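Long-range contact in flagellar assembly protein FliH (Salmonella typhimurium, PDB 5B0O), which is needed for assembly and regrowth of the bacterial flagellum and belongs to the flagellar protein export machinery in the cytoplasm: residues E[58-69]-E[118-127]. Residues are numbered along the deposited sequence; the frame is centred on the assembly and turned at random.
Sequences QIQQLLQQEPLF and GDLDASVATR
L120 is the bump of this contact. It enters a hollow walled by L62, Q65 and F69. Its CD1 sits 3.7 Å from L62 CD2, and the two leucine chains run alongside each other, pointing opposite ways. Q65 closes the side of the hollow with its aliphatic part, CG lying 4.0 Å from L120 CD1. The Q65 amide turns back to its own chain, where NE2 donates a nearly straight bond to E66 O. F69 crosses L120 at a slant, with CE2 3.9 Å from L120 CG. G118 O lies over one face of the F69 ring, nearer the ring edge than its centre, 3.8 Å from CZ. The contact thus lays helix 53-63 and the extended loop that follows it against 119-121, the last strand of the mixed four-stranded sheet in the C-terminal part of FliH. A strand of another protein's chain pairs antiparallel with 119-121 and extends the sheet. Further along, the small A122 CB fits against Q58 CG at 3.8 Å. Q58 has CG anti to its backbone N (chi1 -178°) and bends at chi2, bringing OE1 within 3.2 Å of R127 NH2, at a poor angle for a hydrogen bond. R127 NH1 donates a hydrogen bond to V43 O of the second FliH subunit.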
loop_
_atom_site.group_PDB
_atom_site.type_symbol
_atom_site.label_atom_id
_atom_site.label_comp_id
_atom_site.label_asym_id
_atom_site.label_seq_id
_atom_site.Cartn_x
_atom_site.Cartn_y
_atom_site.Cartn_z
ATOM N N GLN E 58 27.857 -4.561 -25.199
ATOM C CA GLN E 58 26.569 -3.887 -25.089
ATOM C C GLN E 58 26.192 -3.202 -26.396
ATOM O O GLN E 58 25.038 -3.271 -26.836
ATOM C CB GLN E 58 26.600 -2.854 -23.966
ATOM C CG GLN E 58 25.280 -2.138 -23.761
ATOM C CD GLN E 58 24.246 -3.016 -23.098
ATOM O OE1 GLN E 58 24.440 -3.469 -21.977
ATOM N NE2 GLN E 58 23.137 -3.255 -23.784
ATOM N N ILE E 59 27.168 -2.531 -27.005
ATOM C CA ILE E 59 26.952 -1.844 -28.273
ATOM C C ILE E 59 26.557 -2.840 -29.355
ATOM O O ILE E 59 25.654 -2.574 -30.154
ATOM C CB ILE E 59 28.187 -1.050 -28.708
ATOM C CG1 ILE E 59 28.444 0.093 -27.727
ATOM C CG2 ILE E 59 27.990 -0.501 -30.096
ATOM C CD1 ILE E 59 29.712 0.861 -27.983
ATOM N N GLN E 60 27.229 -3.989 -29.369
ATOM C CA GLN E 60 26.840 -5.086 -30.240
ATOM C C GLN E 60 25.378 -5.434 -30.004
ATOM O O GLN E 60 24.598 -5.561 -30.948
ATOM C CB GLN E 60 27.700 -6.313 -29.969
ATOM C CG GLN E 60 29.127 -6.212 -30.472
ATOM C CD GLN E 60 29.932 -7.462 -30.151
ATOM O OE1 GLN E 60 29.462 -8.356 -29.437
ATOM N NE2 GLN E 60 31.148 -7.531 -30.677
ATOM N N GLN E 61 25.006 -5.590 -28.739
ATOM C CA GLN E 61 23.625 -5.891 -28.403
ATOM C C GLN E 61 22.696 -4.783 -28.878
ATOM O O GLN E 61 21.625 -5.055 -29.409
ATOM C CB GLN E 61 23.447 -6.086 -26.900
ATOM C CG GLN E 61 22.122 -5.530 -26.389
ATOM C CD GLN E 61 21.408 -6.477 -25.450
ATOM O OE1 GLN E 61 21.782 -6.617 -24.283
ATOM N NE2 GLN E 61 20.370 -7.137 -25.956
ATOM N N LEU E 62 23.101 -3.534 -28.677
ATOM C CA LEU E 62 22.250 -2.412 -29.053
ATOM C C LEU E 62 21.996 -2.396 -30.561
ATOM O O LEU E 62 20.863 -2.245 -31.009
ATOM C CB LEU E 62 22.838 -1.083 -28.566
ATOM C CG LEU E 62 22.956 -0.896 -27.050
ATOM C CD1 LEU E 62 23.636 0.420 -26.709
ATOM C CD2 LEU E 62 21.601 -0.971 -26.384
ATOM N N LEU E 63 23.054 -2.579 -31.339
ATOM C CA LEU E 63 22.935 -2.562 -32.789
ATOM C C LEU E 63 21.839 -3.505 -33.275
ATOM O O LEU E 63 21.114 -3.193 -34.219
ATOM C CB LEU E 63 24.281 -2.887 -33.435
ATOM C CG LEU E 63 25.261 -1.720 -33.398
ATOM C CD1 LEU E 63 26.663 -2.124 -33.812
ATOM C CD2 LEU E 63 24.753 -0.604 -34.286
ATOM N N GLN E 64 21.710 -4.648 -32.609
ATOM C CA GLN E 64 20.757 -5.672 -33.020
ATOM C C GLN E 64 19.418 -5.600 -32.284
ATOM O O GLN E 64 18.539 -6.422 -32.516
ATOM C CB GLN E 64 21.361 -7.063 -32.835
ATOM C CG GLN E 64 21.376 -7.515 -31.394
ATOM C CD GLN E 64 20.655 -8.832 -31.189
ATOM O OE1 GLN E 64 20.550 -9.646 -32.109
ATOM N NE2 GLN E 64 20.157 -9.051 -29.975
ATOM N N GLN E 65 19.264 -4.625 -31.397
ATOM C CA GLN E 65 18.013 -4.461 -30.662
ATOM C C GLN E 65 16.908 -3.909 -31.553
ATOM O O GLN E 65 17.116 -2.926 -32.264
ATOM C CB GLN E 65 18.206 -3.524 -29.467
ATOM C CG GLN E 65 16.949 -3.317 -28.639
ATOM C CD GLN E 65 16.567 -4.559 -27.868
ATOM O OE1 GLN E 65 17.318 -5.020 -27.011
ATOM N NE2 GLN E 65 15.403 -5.121 -28.176
ATOM N N GLU E 66 15.731 -4.525 -31.486
ATOM C CA GLU E 66 14.576 -4.069 -32.256
ATOM C C GLU E 66 13.535 -3.519 -31.288
ATOM O O GLU E 66 13.494 -3.919 -30.123
ATOM C CB GLU E 66 13.964 -5.217 -33.073
ATOM C CG GLU E 66 14.711 -5.598 -34.353
ATOM C CD GLU E 66 14.038 -6.744 -35.117
ATOM O OE1 GLU E 66 12.926 -7.151 -34.721
ATOM O OE2 GLU E 66 14.618 -7.243 -36.109
ATOM N N PRO E 67 12.694 -2.589 -31.756
ATOM C CA PRO E 67 12.680 -1.996 -33.096
ATOM C C PRO E 67 13.890 -1.109 -33.383
ATOM O O PRO E 67 14.452 -0.527 -32.457
ATOM C CB PRO E 67 11.413 -1.141 -33.079
ATOM C CG PRO E 67 10.590 -1.699 -31.999
ATOM C CD PRO E 67 11.538 -2.154 -30.961
ATOM N N LEU E 68 14.261 -1.004 -34.659
ATOM C CA LEU E 68 15.429 -0.233 -35.091
ATOM C C LEU E 68 15.127 1.254 -35.252
ATOM O O LEU E 68 14.086 1.623 -35.785
ATOM C CB LEU E 68 15.930 -0.741 -36.444
ATOM C CG LEU E 68 16.242 -2.207 -36.708
ATOM C CD1 LEU E 68 16.810 -2.311 -38.104
ATOM C CD2 LEU E 68 17.229 -2.741 -35.689
ATOM N N PHE E 69 16.056 2.110 -34.838
ATOM C CA PHE E 69 15.884 3.552 -35.016
ATOM C C PHE E 69 16.179 3.985 -36.448
ATOM O O PHE E 69 17.195 3.605 -37.020
ATOM C CB PHE E 69 16.786 4.333 -34.055
ATOM C CG PHE E 69 16.516 4.051 -32.604
ATOM C CD1 PHE E 69 15.221 3.996 -32.124
ATOM C CD2 PHE E 69 17.561 3.827 -31.722
ATOM C CE1 PHE E 69 14.973 3.733 -30.799
ATOM C CE2 PHE E 69 17.315 3.557 -30.391
ATOM C CZ PHE E 69 16.017 3.511 -29.932
ATOM N N GLY E 118 13.524 8.006 -30.019
ATOM C CA GLY E 118 13.830 7.732 -28.626
ATOM C C GLY E 118 15.251 7.244 -28.429
ATOM O O GLY E 118 16.049 7.289 -29.351
ATOM N N ASP E 119 15.560 6.762 -27.227
ATOM C CA ASP E 119 16.932 6.417 -26.862
ATOM C C ASP E 119 17.079 5.032 -26.239
ATOM O O ASP E 119 16.184 4.552 -25.552
ATOM C CB ASP E 119 17.483 7.456 -25.884
ATOM C CG ASP E 119 17.227 8.879 -26.336
ATOM O OD1 ASP E 119 17.153 9.118 -27.561
ATOM O OD2 ASP E 119 17.104 9.760 -25.461
ATOM N N LEU E 120 18.218 4.394 -26.485
ATOM C CA LEU E 120 18.611 3.212 -25.726
ATOM C C LEU E 120 19.702 3.617 -24.746
ATOM O O LEU E 120 20.824 3.928 -25.162
ATOM C CB LEU E 120 19.131 2.115 -26.649
ATOM C CG LEU E 120 18.058 1.287 -27.344
ATOM C CD1 LEU E 120 18.673 0.237 -28.247
ATOM C CD2 LEU E 120 17.177 0.641 -26.301
ATOM N N ASP E 121 19.386 3.614 -23.451
ATOM C CA ASP E 121 20.309 4.180 -22.482
ATOM C C ASP E 121 21.083 3.096 -21.762
ATOM O O ASP E 121 20.572 2.459 -20.844
ATOM C CB ASP E 121 19.532 5.021 -21.468
ATOM C CG ASP E 121 20.420 5.628 -20.406
ATOM O OD1 ASP E 121 21.648 5.687 -20.598
ATOM O OD2 ASP E 121 19.886 6.060 -19.371
ATOM N N ALA E 122 22.340 2.936 -22.171
ATOM C CA ALA E 122 23.282 2.007 -21.553
ATOM C C ALA E 122 24.255 2.668 -20.566
ATOM O O ALA E 122 25.232 2.055 -20.154
ATOM C CB ALA E 122 24.011 1.202 -22.594
ATOM N N SER E 123 24.030 3.941 -20.256
ATOM C CA SER E 123 24.866 4.679 -19.303
ATOM C C SER E 123 24.944 4.014 -17.927
ATOM O O SER E 123 23.951 3.490 -17.430
ATOM C CB SER E 123 24.343 6.110 -19.145
ATOM O OG SER E 123 23.116 6.142 -18.433
ATOM N N VAL E 124 26.124 4.034 -17.310
ATOM C CA VAL E 124 26.271 3.515 -15.947
ATOM C C VAL E 124 25.617 4.463 -14.955
ATOM O O VAL E 124 25.397 4.112 -13.803
ATOM C CB VAL E 124 27.753 3.291 -15.525
ATOM C CG1 VAL E 124 28.425 2.245 -16.407
ATOM C CG2 VAL E 124 28.523 4.596 -15.541
ATOM N N ALA E 125 25.321 5.672 -15.415
ATOM C CA ALA E 125 24.671 6.674 -14.587
ATOM C C ALA E 125 23.248 6.235 -14.257
ATOM O O ALA E 125 22.790 6.357 -13.123
ATOM C CB ALA E 125 24.656 8.006 -15.313
ATOM N N THR E 126 22.546 5.743 -15.268
ATOM C CA THR E 126 21.182 5.286 -15.089
ATOM C C THR E 126 21.155 3.918 -14.415
ATOM O O THR E 126 20.260 3.634 -13.630
ATOM C CB THR E 126 20.421 5.301 -16.421
ATOM O OG1 THR E 126 20.225 6.661 -16.828
ATOM C CG2 THR E 126 19.074 4.637 -16.290
ATOM N N ARG E 127 22.151 3.081 -14.680
ATOM C CA ARG E 127 22.235 1.792 -13.991
ATOM C C ARG E 127 22.447 1.950 -12.485
ATOM O O ARG E 127 22.093 1.063 -11.718
ATOM C CB ARG E 127 23.349 0.935 -14.569
ATOM C CG ARG E 127 23.286 0.753 -16.059
ATOM C CD ARG E 127 24.520 0.011 -16.510
ATOM N NE ARG E 127 24.461 -0.399 -17.904
ATOM C CZ ARG E 127 25.498 -0.895 -18.565
ATOM N NH1 ARG E 127 26.666 -1.028 -17.953
ATOM N NH2 ARG E 127 25.372 -1.249 -19.838
#